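Long-range contact in Atu0111 protein (Agrobacterium tumefaciens, PDB 2FSQ), which is of unknown function but belongs to the 2H clan, so it may act on phosphoester bonds as 2H phosphoesterases do: residues A[24-29]-A[183-188]. Sequence-based numbering, arbitrary orientation. Where two conformers were deposited one is given.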
loop_
_atom_site.group_PDB
_atom_site.type_symbol
_atom_site.label_atom_id
_atom_site.label_comp_id
_atom_site.label_asym_id
_atom_site.label_seq_id
_atom_site.Cartn_x
_atom_site.Cartn_y
_atom_site.Cartn_z
ATOM N N PRO A 24 1.500 -1.614 -17.744
ATOM C CA PRO A 24 1.317 -0.929 -16.474
ATOM C C PRO A 24 2.136 0.357 -16.428
ATOM O O PRO A 24 3.316 0.370 -16.844
ATOM C CB PRO A 24 1.819 -1.964 -15.448
ATOM C CG PRO A 24 1.462 -3.261 -16.060
ATOM C CD PRO A 24 1.814 -3.043 -17.543
ATOM N N ARG A 25 1.522 1.433 -15.929
ATOM C CA ARG A 25 2.175 2.739 -15.902
ATOM C C ARG A 25 3.427 2.798 -15.026
ATOM O O ARG A 25 4.303 3.643 -15.251
ATOM C CB ARG A 25 1.190 3.863 -15.536
ATOM C CG ARG A 25 0.785 3.949 -14.074
ATOM C CD ARG A 25 -0.244 5.081 -13.863
ATOM N NE ARG A 25 0.374 6.408 -13.753
ATOM C CZ ARG A 25 0.380 7.346 -14.703
ATOM N NH1 ARG A 25 -0.200 7.138 -15.884
ATOM N NH2 ARG A 25 0.982 8.511 -14.472
ATOM N N HIS A 26 3.524 1.903 -14.038
ATOM C CA HIS A 26 4.676 1.879 -13.162
ATOM C C HIS A 26 5.882 1.195 -13.839
ATOM O O HIS A 26 7.007 1.311 -13.348
ATOM C CB HIS A 26 4.374 1.122 -11.871
ATOM C CG HIS A 26 3.619 1.897 -10.832
ATOM N ND1 HIS A 26 4.009 3.141 -10.367
ATOM C CD2 HIS A 26 2.550 1.532 -10.082
ATOM C CE1 HIS A 26 3.168 3.530 -9.421
ATOM N NE2 HIS A 26 2.281 2.569 -9.226
ATOM N N LEU A 27 5.660 0.470 -14.939
ATOM C CA LEU A 27 6.770 -0.260 -15.577
ATOM C C LEU A 27 7.839 0.701 -16.107
ATOM O O LEU A 27 7.531 1.620 -16.866
ATOM C CB LEU A 27 6.243 -1.133 -16.705
ATOM C CG LEU A 27 7.297 -1.861 -17.543
ATOM C CD1 LEU A 27 8.094 -2.908 -16.747
ATOM C CD2 LEU A 27 6.693 -2.476 -18.804
ATOM N N GLY A 28 9.081 0.476 -15.699
ATOM C CA GLY A 28 10.182 1.351 -16.079
ATOM C C GLY A 28 10.501 2.444 -15.058
ATOM O O GLY A 28 11.578 3.044 -15.118
ATOM N N SER A 29 9.555 2.709 -14.157
ATOM C CA SER A 29 9.737 3.687 -13.088
ATOM C C SER A 29 9.889 2.974 -11.741
ATOM O O SER A 29 10.938 3.033 -11.106
ATOM C CB SER A 29 8.561 4.678 -13.065
ATOM O OG SER A 29 8.456 5.361 -14.312
ATOM N N LEU A 183 0.926 -6.747 -1.864
ATOM C CA LEU A 183 1.784 -7.923 -1.925
ATOM C C LEU A 183 2.647 -7.893 -3.192
ATOM O O LEU A 183 3.751 -8.432 -3.198
ATOM C CB LEU A 183 0.954 -9.213 -1.901
ATOM C CG LEU A 183 0.179 -9.467 -0.605
ATOM C CD1 LEU A 183 -0.579 -10.766 -0.732
ATOM C CD2 LEU A 183 1.103 -9.503 0.606
ATOM N N SER A 184 2.142 -7.275 -4.261
ATOM C CA SER A 184 2.886 -7.278 -5.527
ATOM C C SER A 184 2.439 -6.135 -6.407
ATOM O O SER A 184 1.407 -5.502 -6.156
ATOM C CB SER A 184 2.682 -8.595 -6.293
ATOM O OG SER A 184 1.422 -8.633 -6.929
ATOM N N TYR A 185 3.214 -5.910 -7.464
ATOM C CA TYR A 185 2.817 -5.025 -8.551
ATOM C C TYR A 185 2.643 -5.841 -9.815
ATOM O O TYR A 185 3.426 -6.755 -10.081
ATOM C CB TYR A 185 3.891 -3.962 -8.784
ATOM C CG TYR A 185 3.892 -2.895 -7.726
ATOM C CD1 TYR A 185 3.209 -1.693 -7.939
ATOM C CD2 TYR A 185 4.523 -3.091 -6.503
ATOM C CE1 TYR A 185 3.168 -0.720 -6.964
ATOM C CE2 TYR A 185 4.489 -2.103 -5.512
ATOM C CZ TYR A 185 3.800 -0.929 -5.757
ATOM O OH TYR A 185 3.766 0.051 -4.804
ATOM N N ILE A 186 1.663 -5.468 -10.626
ATOM C CA ILE A 186 1.489 -6.109 -11.931
ATOM C C ILE A 186 2.588 -5.604 -12.876
ATOM O O ILE A 186 2.704 -4.397 -13.112
ATOM C CB ILE A 186 0.123 -5.769 -12.554
ATOM C CG1 ILE A 186 -1.009 -6.023 -11.554
ATOM C CG2 ILE A 186 -0.060 -6.512 -13.886
ATOM C CD1 ILE A 186 -1.231 -7.453 -11.243
ATOM N N VAL A 187 3.397 -6.526 -13.402
ATOM C CA VAL A 187 4.432 -6.186 -14.380
ATOM C C VAL A 187 3.925 -6.288 -15.816
ATOM O O VAL A 187 4.255 -5.434 -16.656
ATOM C CB VAL A 187 5.675 -7.076 -14.189
ATOM C CG1 VAL A 187 6.796 -6.654 -15.154
ATOM C CG2 VAL A 187 6.145 -7.009 -12.751
ATOM N N SER A 188 3.127 -7.329 -16.089
ATOM C CA SER A 188 2.462 -7.489 -17.387
ATOM C C SER A 188 1.063 -8.011 -17.170
ATOM O O SER A 188 0.835 -8.777 -16.237
ATOM C CB SER A 188 3.241 -8.414 -18.332
ATOM O OG SER A 188 3.435 -9.711 -17.783
#
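A type I beta turn from Pro24 to Leu27, in the loop before strand 42-48, packs against strand 184-186 and the residue after it. Strand 184-186 follows directly on strand 179-182 and pairs antiparallel with strand 75-77. Pro24 turns the CG edge of its ring to the carbonyl oxygens of Ile186 and Val187. Its CG lies 3.4 Å from Ile186 O, and its CD lies 3.5 Å from Val187 O. The same CG meets Ile186 CG2 at 4.2 Å. The end of the Ile186 side chain leads away from the turn; Ile186 also touches Leu75. The turn is closed by Leu27 N to Pro24 O, 3.0 Å.

At one end of the contact, Tyr185 points a ring edge at the face of His26 in an offset edge-to-face pair. The planes stand at 86° and the centroids are 5.5 Å apart. His26 CD2 comes 3.9 Å from Tyr185 CE1. Tyr185 OH is hydrogen-bonded to Arg30, which probably helps to hold the ring in place. The Tyr185 side chain is also about 4 Å from a bound acetic acid, probably from the crystallisation liquor, which may mark a pocket. Elsewhere Leu27 CD1 touches Val187 CG1 at 4.3 Å.

The two segments share no hydrogen bond. Between them the contact rests on van der Waals packing and the aromatic pair, with the proline CH groups against two backbone carbonyl oxygens.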